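Putative streptothricin acetyltransferase (Bacillus anthracis, PDB 3PP9) binds acetyl coenzyme A and, as a putative streptothricin acetyltransferase of the GNAT family, probably transfers its acetyl group to the antibiotic. Local coordinates at residues F26-L32 with N143-C149; I137-N143 with E176-Y182. All coordinates share one frame; numbering follows the deposited sequence.

From the N terminus the chain first runs through 26-32, on strand 25-36, which pairs with strand 43-56. Interaction 1 closes a loop of 110 residues, bringing that hairpin against the segment 143-149, the turn after strand 136-142 together with the first turn of helix 146-154. Interaction 2 closes a shorter loop of 32 residues, within which helix 146-154 and strand 158-163 lie, by pairing 137-143 with 176-182 in the main sheet. The two cross along the chain and share Asn143, which bonds to Leu32 in one and Val177 in the other. Leu32 also packs on Ile179, and Cys149 on Thr141 and Trp181; both contacts reach acetyl coenzyme A.

Interaction 1: F26-L32 with N143-C149; sequences FIVNARL and NNNVAAC. With ACO (acetyl coenzyme *a), chain D.
Leu32 and Asn143 hold each other by two hydrogen bonds. Leu32 N gives its hydrogen to Asn143 O at 2.8 Å, and Asn143 ND2 returns one to Leu32 O at 3.1 Å, lying in that carbonyl's plane with the acceptor close to the plane of its own amide. Asn143 CG sits between the backbone N and the carbonyl carbon (chi1 69°), which lets the amide serve two neighbours: OD1 accepts from Val177 N, while ND2 also donates to a water shared with Arg31 NH1. Arg31 CA adds a CA-H...O contact to Asn143 O.

Further along, Val146 CG2 meets Leu32 CD1 at 3.5 Å, while Leu32 CD2 rests on Cys149 SG. Val28 spreads both methyls over Asn144 O, and the Asn144 amide reaches beyond the segments to Tyr53. Water bridges Asn144 O to Asn29 N.

At the far end Asn145 lays its amide flat on one face of the Phe26 ring, the planes 8° apart and Asn145 ND2 3.5 Å from Phe26 CZ, offset toward the rim. The same amide caps helix 146-154: OD1 accepts from Ala148 N at 3.2 Å, the donor standing above the carbonyl plane. Its ND2 donates to O5P of acetyl coenzyme A at 3.0 Å in a nearly straight bond (170°). The N-cap bond and the Phe26 face thus hold the Asn145 amide in its orientation, so that the residue that caps the helix also donates to the pantetheine carbonyl of the cofactor.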
# COMPACT_ATOMS: atom_id res chain seq x y z
N PHE A 26 10.51 -10.97 17.96
CA PHE A 26 11.10 -9.80 18.58
C PHE A 26 10.23 -9.34 19.72
O PHE A 26 9.08 -9.76 19.86
CB PHE A 26 11.33 -8.67 17.58
CG PHE A 26 10.10 -8.20 16.89
CD1 PHE A 26 9.65 -8.84 15.74
CD2 PHE A 26 9.41 -7.09 17.34
CE1 PHE A 26 8.52 -8.41 15.07
CE2 PHE A 26 8.27 -6.65 16.67
CZ PHE A 26 7.83 -7.32 15.55
N ILE A 27 10.80 -8.53 20.59
CA ILE A 27 10.10 -8.01 21.76
C ILE A 27 9.60 -6.60 21.50
O ILE A 27 10.39 -5.71 21.18
CB ILE A 27 11.03 -7.92 22.97
CG1 ILE A 27 11.68 -9.27 23.26
CG2 ILE A 27 10.28 -7.38 24.19
CD1 ILE A 27 12.74 -9.19 24.36
N VAL A 28 8.29 -6.41 21.67
CA VAL A 28 7.63 -5.13 21.52
C VAL A 28 7.76 -4.53 22.91
O VAL A 28 7.27 -5.12 23.87
CB VAL A 28 6.15 -5.26 21.16
CG1 VAL A 28 5.44 -3.89 21.31
CG2 VAL A 28 6.02 -5.79 19.73
N ASN A 29 8.43 -3.38 23.05
CA ASN A 29 8.57 -2.73 24.35
C ASN A 29 8.16 -1.27 24.33
O ASN A 29 8.17 -0.61 25.38
CB ASN A 29 10.00 -2.85 24.87
CG ASN A 29 11.04 -2.31 23.91
OD1 ASN A 29 10.72 -1.72 22.88
ND2 ASN A 29 12.31 -2.57 24.23
N ALA A 30 7.80 -0.78 23.14
CA ALA A 30 7.42 0.60 22.97
C ALA A 30 6.76 0.76 21.63
O ALA A 30 6.68 -0.18 20.85
CB ALA A 30 8.68 1.47 23.01
N ARG A 31 6.27 1.96 21.37
CA ARG A 31 5.63 2.25 20.10
C ARG A 31 5.90 3.67 19.69
O ARG A 31 6.13 4.54 20.54
CB ARG A 31 4.12 2.01 20.13
CG ARG A 31 3.33 2.89 21.11
CD ARG A 31 1.83 2.67 20.96
NE ARG A 31 1.06 3.47 21.91
CZ ARG A 31 -0.26 3.65 21.88
NH1 ARG A 31 -1.01 3.14 20.90
NH2 ARG A 31 -0.85 4.39 22.81
N LEU A 32 5.94 3.89 18.38
CA LEU A 32 6.11 5.24 17.84
C LEU A 32 4.80 6.00 17.87
O LEU A 32 3.72 5.44 17.62
CB LEU A 32 6.69 5.25 16.42
CG LEU A 32 8.21 5.25 16.21
CD1 LEU A 32 8.95 4.09 16.79
CD2 LEU A 32 8.53 5.35 14.72
N ASN A 143 4.13 0.54 13.94
CA ASN A 143 4.64 1.48 14.91
C ASN A 143 5.08 0.81 16.22
O ASN A 143 5.77 1.42 17.00
CB ASN A 143 3.67 2.63 15.21
CG ASN A 143 2.46 2.18 15.97
OD1 ASN A 143 1.92 1.11 15.70
ND2 ASN A 143 1.97 3.02 16.88
N ASN A 144 4.71 -0.45 16.43
CA ASN A 144 5.16 -1.15 17.62
C ASN A 144 6.47 -1.90 17.42
O ASN A 144 6.90 -2.58 18.35
CB ASN A 144 4.07 -2.10 18.17
CG ASN A 144 3.74 -3.24 17.25
OD1 ASN A 144 4.20 -3.30 16.12
ND2 ASN A 144 2.92 -4.19 17.75
N ASN A 145 7.09 -1.80 16.24
CA ASN A 145 8.38 -2.44 16.00
C ASN A 145 9.45 -1.35 16.04
O ASN A 145 10.01 -0.97 15.02
CB ASN A 145 8.38 -3.20 14.69
CG ASN A 145 9.55 -4.12 14.53
OD1 ASN A 145 10.51 -4.07 15.31
ND2 ASN A 145 9.47 -5.01 13.52
N VAL A 146 9.70 -0.83 17.24
CA VAL A 146 10.66 0.25 17.43
C VAL A 146 12.08 -0.19 17.05
O VAL A 146 12.83 0.59 16.45
CB VAL A 146 10.56 0.87 18.85
CG1 VAL A 146 11.64 1.94 19.06
CG2 VAL A 146 9.16 1.46 19.07
N ALA A 147 12.42 -1.45 17.29
CA ALA A 147 13.76 -1.95 16.94
C ALA A 147 13.97 -1.79 15.44
O ALA A 147 15.00 -1.28 15.00
CB ALA A 147 13.90 -3.43 17.29
N ALA A 148 12.99 -2.23 14.65
CA ALA A 148 13.07 -2.12 13.19
C ALA A 148 13.09 -0.65 12.75
O ALA A 148 13.85 -0.27 11.85
CB ALA A 148 11.91 -2.85 12.53
N CYS A 149 12.25 0.16 13.36
CA CYS A 149 12.22 1.59 13.00
C CYS A 149 13.59 2.25 13.21
O CYS A 149 14.08 2.96 12.34
CB CYS A 149 11.13 2.33 13.76
SG CYS A 149 9.43 1.85 13.25
N1A ACO D . 17.36 -0.62 18.63
C2A ACO D . 18.09 0.44 18.23
N3A ACO D . 18.94 0.40 17.19
C4A ACO D . 19.10 -0.76 16.50
C5A ACO D . 18.36 -1.95 16.90
C6A ACO D . 17.45 -1.83 18.05
N6A ACO D . 16.75 -2.91 18.44
N7A ACO D . 18.71 -2.95 16.08
C8A ACO D . 19.61 -2.44 15.21
N9A ACO D . 19.84 -1.14 15.46
C1B ACO D . 20.79 -0.25 14.78
C2B ACO D . 22.19 -0.69 15.20
O2B ACO D . 22.66 -0.14 16.45
C3B ACO D . 23.05 -0.27 14.04
O3B ACO D . 23.43 1.08 14.21
P3B ACO D . 24.90 1.63 13.86
O7A ACO D . 25.05 1.39 12.37
O8A ACO D . 25.80 0.78 14.72
O9A ACO D . 24.79 3.08 14.27
C4B ACO D . 22.11 -0.39 12.85
O4B ACO D . 20.77 -0.34 13.36
C5B ACO D . 22.35 -1.69 12.09
O5B ACO D . 21.94 -2.78 12.92
P1A ACO D . 22.31 -4.29 12.53
O1A ACO D . 23.13 -4.91 13.64
O2A ACO D . 22.85 -4.27 11.13
O3A ACO D . 20.82 -4.93 12.54
P2A ACO D . 20.43 -6.46 12.76
O4A ACO D . 20.13 -6.58 14.22
O5A ACO D . 21.42 -7.41 12.14
O6A ACO D . 19.08 -6.61 11.89
CBP ACO D . 16.68 -6.50 11.94
CCP ACO D . 17.99 -5.72 12.04
CDP ACO D . 15.52 -5.51 11.98
CEP ACO D . 16.66 -7.29 10.64
CAP ACO D . 16.56 -7.48 13.12
OAP ACO D . 16.35 -6.73 14.34
C9P ACO D . 15.42 -8.44 12.99
O9P ACO D . 15.50 -9.43 12.30
N8P ACO D . 14.30 -8.20 13.68
C7P ACO D . 13.15 -9.11 13.68
C6P ACO D . 12.43 -9.18 12.36
C5P ACO D . 11.98 -7.80 11.98
O5P ACO D . 11.50 -7.03 12.80
N4P ACO D . 12.12 -7.45 10.72
C3P ACO D . 11.73 -6.16 10.18
C2P ACO D . 10.22 -6.23 9.94
S1P ACO D . 9.68 -4.98 8.79
C ACO D . 10.11 -5.64 7.30
O ACO D . 10.69 -6.71 7.24
CH3 ACO D . 9.79 -4.88 6.06
O HOH W 1 10.66 -3.73 18.35
O HOH W 2 8.87 -2.13 20.20
O HOH W 3 -0.51 2.34 18.28

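Interaction 2: I137-N143 with E176-Y182; sequences IMLETQN and EVAIYWY. With K (potassium ion), chain F; ACO (acetyl coenzyme *a), chain D.
Two neighbouring antiparallel strands of the central GNAT sheet, 136-142 and 178-184, meet here beside the acetyl end of the cofactor. Leu139 pairs with Trp181 and Thr141 with Ile179 through reciprocal backbone bonds, the shortest being Ile179 N to Thr141 O at 2.8 Å. The ladder ends at Asn143, whose N donates to Val177 O at 2.9 Å; its side-chain OD1 then takes Val177 N from above the amide plane.

On one face, Met138, a selenomethionine, runs alongside Tyr182 in an oblique Met-aromatic contact, SE 5.0 Å from the ring centroid. Tyr182 OH bonds to Asp163 of the second subunit. Next to them Glu140 sets CG beside Tyr180 CE1. With CG anti to the backbone N (chi1 178°) and a bend at chi2, the Glu140 side chain brings OE2 against Ala178 CB; OE2 also bonds to Tyr167, and OE1 accepts from a water that also binds the potassium ion.

The other face carries Leu139, Thr141 and Trp181. Thr141 CG2 comes obliquely to the Trp181 ring near NE1, a buried nitrogen with no partner in the model, while Thr141 OG1 binds the potassium ion at 3.0 Å. Glu140 O approaches the acetyl methyl CH3 of acetyl coenzyme A at 3.5 Å, consistent with strand 136-142 lining the acetyl-coenzyme A cleft of the GNAT fold.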
# COMPACT_ATOMS: atom_id res chain seq x y z
N ILE A 137 14.59 2.43 -2.22
CA ILE A 137 14.08 1.24 -1.56
C ILE A 137 13.06 1.71 -0.53
O ILE A 137 13.20 2.78 0.05
CB ILE A 137 15.15 0.50 -0.77
CG1 ILE A 137 16.36 0.16 -1.61
CG2 ILE A 137 14.55 -0.76 -0.15
CD1 ILE A 137 17.45 -0.51 -0.78
N MSE A 138 12.02 0.92 -0.32
CA MSE A 138 10.99 1.28 0.66
C MSE A 138 10.46 0.04 1.34
O MSE A 138 10.72 -1.08 0.91
CB MSE A 138 9.82 1.97 -0.01
CG MSE A 138 9.18 1.09 -1.05
SE MSE A 138 7.69 1.87 -1.98
CE MSE A 138 6.30 1.81 -0.76
N LEU A 139 9.70 0.27 2.41
CA LEU A 139 9.10 -0.84 3.14
C LEU A 139 8.05 -0.31 4.10
O LEU A 139 7.86 0.89 4.23
CB LEU A 139 10.19 -1.63 3.90
CG LEU A 139 11.05 -1.00 5.01
CD1 LEU A 139 11.99 0.05 4.51
CD2 LEU A 139 10.25 -0.52 6.23
N GLU A 140 7.29 -1.24 4.66
CA GLU A 140 6.26 -0.92 5.65
C GLU A 140 6.60 -1.70 6.89
O GLU A 140 7.09 -2.84 6.81
CB GLU A 140 4.86 -1.34 5.19
CG GLU A 140 3.73 -1.08 6.21
CD GLU A 140 3.65 -2.07 7.40
OE1 GLU A 140 4.39 -3.08 7.44
OE2 GLU A 140 2.79 -1.85 8.28
N THR A 141 6.39 -1.07 8.03
CA THR A 141 6.58 -1.71 9.31
C THR A 141 5.43 -1.16 10.19
O THR A 141 4.63 -0.35 9.71
CB THR A 141 8.05 -1.55 9.86
OG1 THR A 141 8.23 -2.35 11.05
CG2 THR A 141 8.42 -0.10 10.10
N GLN A 142 5.27 -1.70 11.40
CA GLN A 142 4.22 -1.28 12.33
C GLN A 142 4.90 -0.37 13.36
O GLN A 142 6.10 -0.54 13.64
CB GLN A 142 3.57 -2.44 13.07
CG GLN A 142 2.77 -3.38 12.19
CD GLN A 142 1.98 -4.41 12.98
OE1 GLN A 142 1.55 -4.17 14.11
NE2 GLN A 142 1.74 -5.56 12.36
N ASN A 143 4.13 0.54 13.94
CA ASN A 143 4.64 1.48 14.91
C ASN A 143 5.08 0.81 16.22
O ASN A 143 5.77 1.42 17.00
CB ASN A 143 3.67 2.63 15.21
CG ASN A 143 2.46 2.18 15.97
OD1 ASN A 143 1.92 1.11 15.70
ND2 ASN A 143 1.97 3.02 16.88
N GLU A 176 -2.89 -0.47 15.97
CA GLU A 176 -1.63 -0.63 15.25
C GLU A 176 -1.57 0.39 14.10
O GLU A 176 -2.59 0.60 13.44
CB GLU A 176 -1.60 -2.05 14.66
CG GLU A 176 -1.84 -3.12 15.71
CD GLU A 176 -1.94 -4.53 15.16
OE1 GLU A 176 -2.00 -4.69 13.92
OE2 GLU A 176 -1.98 -5.48 15.97
N VAL A 177 -0.41 1.01 13.87
CA VAL A 177 -0.27 2.00 12.80
C VAL A 177 0.81 1.54 11.83
O VAL A 177 1.89 1.12 12.25
CB VAL A 177 0.15 3.38 13.37
CG1 VAL A 177 0.25 4.44 12.27
CG2 VAL A 177 -0.84 3.85 14.48
N ALA A 178 0.51 1.59 10.54
CA ALA A 178 1.49 1.25 9.51
C ALA A 178 2.36 2.47 9.25
O ALA A 178 1.85 3.59 9.17
CB ALA A 178 0.77 0.87 8.19
N ILE A 179 3.67 2.26 9.15
CA ILE A 179 4.62 3.32 8.88
C ILE A 179 5.38 2.94 7.61
O ILE A 179 5.89 1.83 7.49
CB ILE A 179 5.62 3.55 10.03
CG1 ILE A 179 4.86 3.83 11.34
CG2 ILE A 179 6.55 4.70 9.69
CD1 ILE A 179 5.77 4.08 12.54
N TYR A 180 5.44 3.87 6.67
CA TYR A 180 6.12 3.64 5.38
C TYR A 180 7.46 4.39 5.34
O TYR A 180 7.50 5.61 5.51
CB TYR A 180 5.17 4.00 4.24
CG TYR A 180 3.89 3.22 4.40
CD1 TYR A 180 3.77 1.94 3.89
CD2 TYR A 180 2.82 3.75 5.09
CE1 TYR A 180 2.58 1.21 4.06
CE2 TYR A 180 1.64 3.04 5.26
CZ TYR A 180 1.54 1.78 4.76
OH TYR A 180 0.35 1.11 4.95
N TRP A 181 8.54 3.64 5.13
CA TRP A 181 9.91 4.16 5.15
C TRP A 181 10.50 4.11 3.77
O TRP A 181 10.28 3.15 3.04
CB TRP A 181 10.78 3.32 6.09
CG TRP A 181 10.42 3.39 7.55
CD1 TRP A 181 9.50 2.63 8.21
CD2 TRP A 181 11.04 4.22 8.54
NE1 TRP A 181 9.49 2.95 9.55
CE2 TRP A 181 10.43 3.92 9.78
CE3 TRP A 181 12.04 5.20 8.50
CZ2 TRP A 181 10.78 4.58 10.95
CZ3 TRP A 181 12.40 5.83 9.66
CH2 TRP A 181 11.77 5.53 10.88
N TYR A 182 11.29 5.14 3.46
CA TYR A 182 11.90 5.33 2.16
C TYR A 182 13.35 5.73 2.19
O TYR A 182 13.75 6.54 3.01
CB TYR A 182 11.15 6.49 1.45
CG TYR A 182 9.70 6.16 1.19
CD1 TYR A 182 9.29 5.60 -0.02
CD2 TYR A 182 8.74 6.34 2.17
CE1 TYR A 182 7.96 5.24 -0.23
CE2 TYR A 182 7.41 5.98 1.96
CZ TYR A 182 7.03 5.47 0.75
OH TYR A 182 5.71 5.09 0.58
K K F . 6.69 -4.77 11.77
N1A ACO D . 17.36 -0.62 18.63
C2A ACO D . 18.09 0.44 18.23
N3A ACO D . 18.94 0.40 17.19
C4A ACO D . 19.10 -0.76 16.50
C5A ACO D . 18.36 -1.95 16.90
C6A ACO D . 17.45 -1.83 18.05
N6A ACO D . 16.75 -2.91 18.44
N7A ACO D . 18.71 -2.95 16.08
C8A ACO D . 19.61 -2.44 15.21
N9A ACO D . 19.84 -1.14 15.46
C1B ACO D . 20.79 -0.25 14.78
C2B ACO D . 22.19 -0.69 15.20
O2B ACO D . 22.66 -0.14 16.45
C3B ACO D . 23.05 -0.27 14.04
O3B ACO D . 23.43 1.08 14.21
P3B ACO D . 24.90 1.63 13.86
O7A ACO D . 25.05 1.39 12.37
O8A ACO D . 25.80 0.78 14.72
O9A ACO D . 24.79 3.08 14.27
C4B ACO D . 22.11 -0.39 12.85
O4B ACO D . 20.77 -0.34 13.36
C5B ACO D . 22.35 -1.69 12.09
O5B ACO D . 21.94 -2.78 12.92
P1A ACO D . 22.31 -4.29 12.53
O1A ACO D . 23.13 -4.91 13.64
O2A ACO D . 22.85 -4.27 11.13
O3A ACO D . 20.82 -4.93 12.54
P2A ACO D . 20.43 -6.46 12.76
O4A ACO D . 20.13 -6.58 14.22
O5A ACO D . 21.42 -7.41 12.14
O6A ACO D . 19.08 -6.61 11.89
CBP ACO D . 16.68 -6.50 11.94
CCP ACO D . 17.99 -5.72 12.04
CDP ACO D . 15.52 -5.51 11.98
CEP ACO D . 16.66 -7.29 10.64
CAP ACO D . 16.56 -7.48 13.12
OAP ACO D . 16.35 -6.73 14.34
C9P ACO D . 15.42 -8.44 12.99
O9P ACO D . 15.50 -9.43 12.30
N8P ACO D . 14.30 -8.20 13.68
C7P ACO D . 13.15 -9.11 13.68
C6P ACO D . 12.43 -9.18 12.36
C5P ACO D . 11.98 -7.80 11.98
O5P ACO D . 11.50 -7.03 12.80
N4P ACO D . 12.12 -7.45 10.72
C3P ACO D . 11.73 -6.16 10.18
C2P ACO D . 10.22 -6.23 9.94
S1P ACO D . 9.68 -4.98 8.79
C ACO D . 10.11 -5.64 7.30
O ACO D . 10.69 -6.71 7.24
CH3 ACO D . 9.79 -4.88 6.06
O HOH W 4 4.60 -4.64 9.70
O HOH W 5 5.14 -5.34 14.65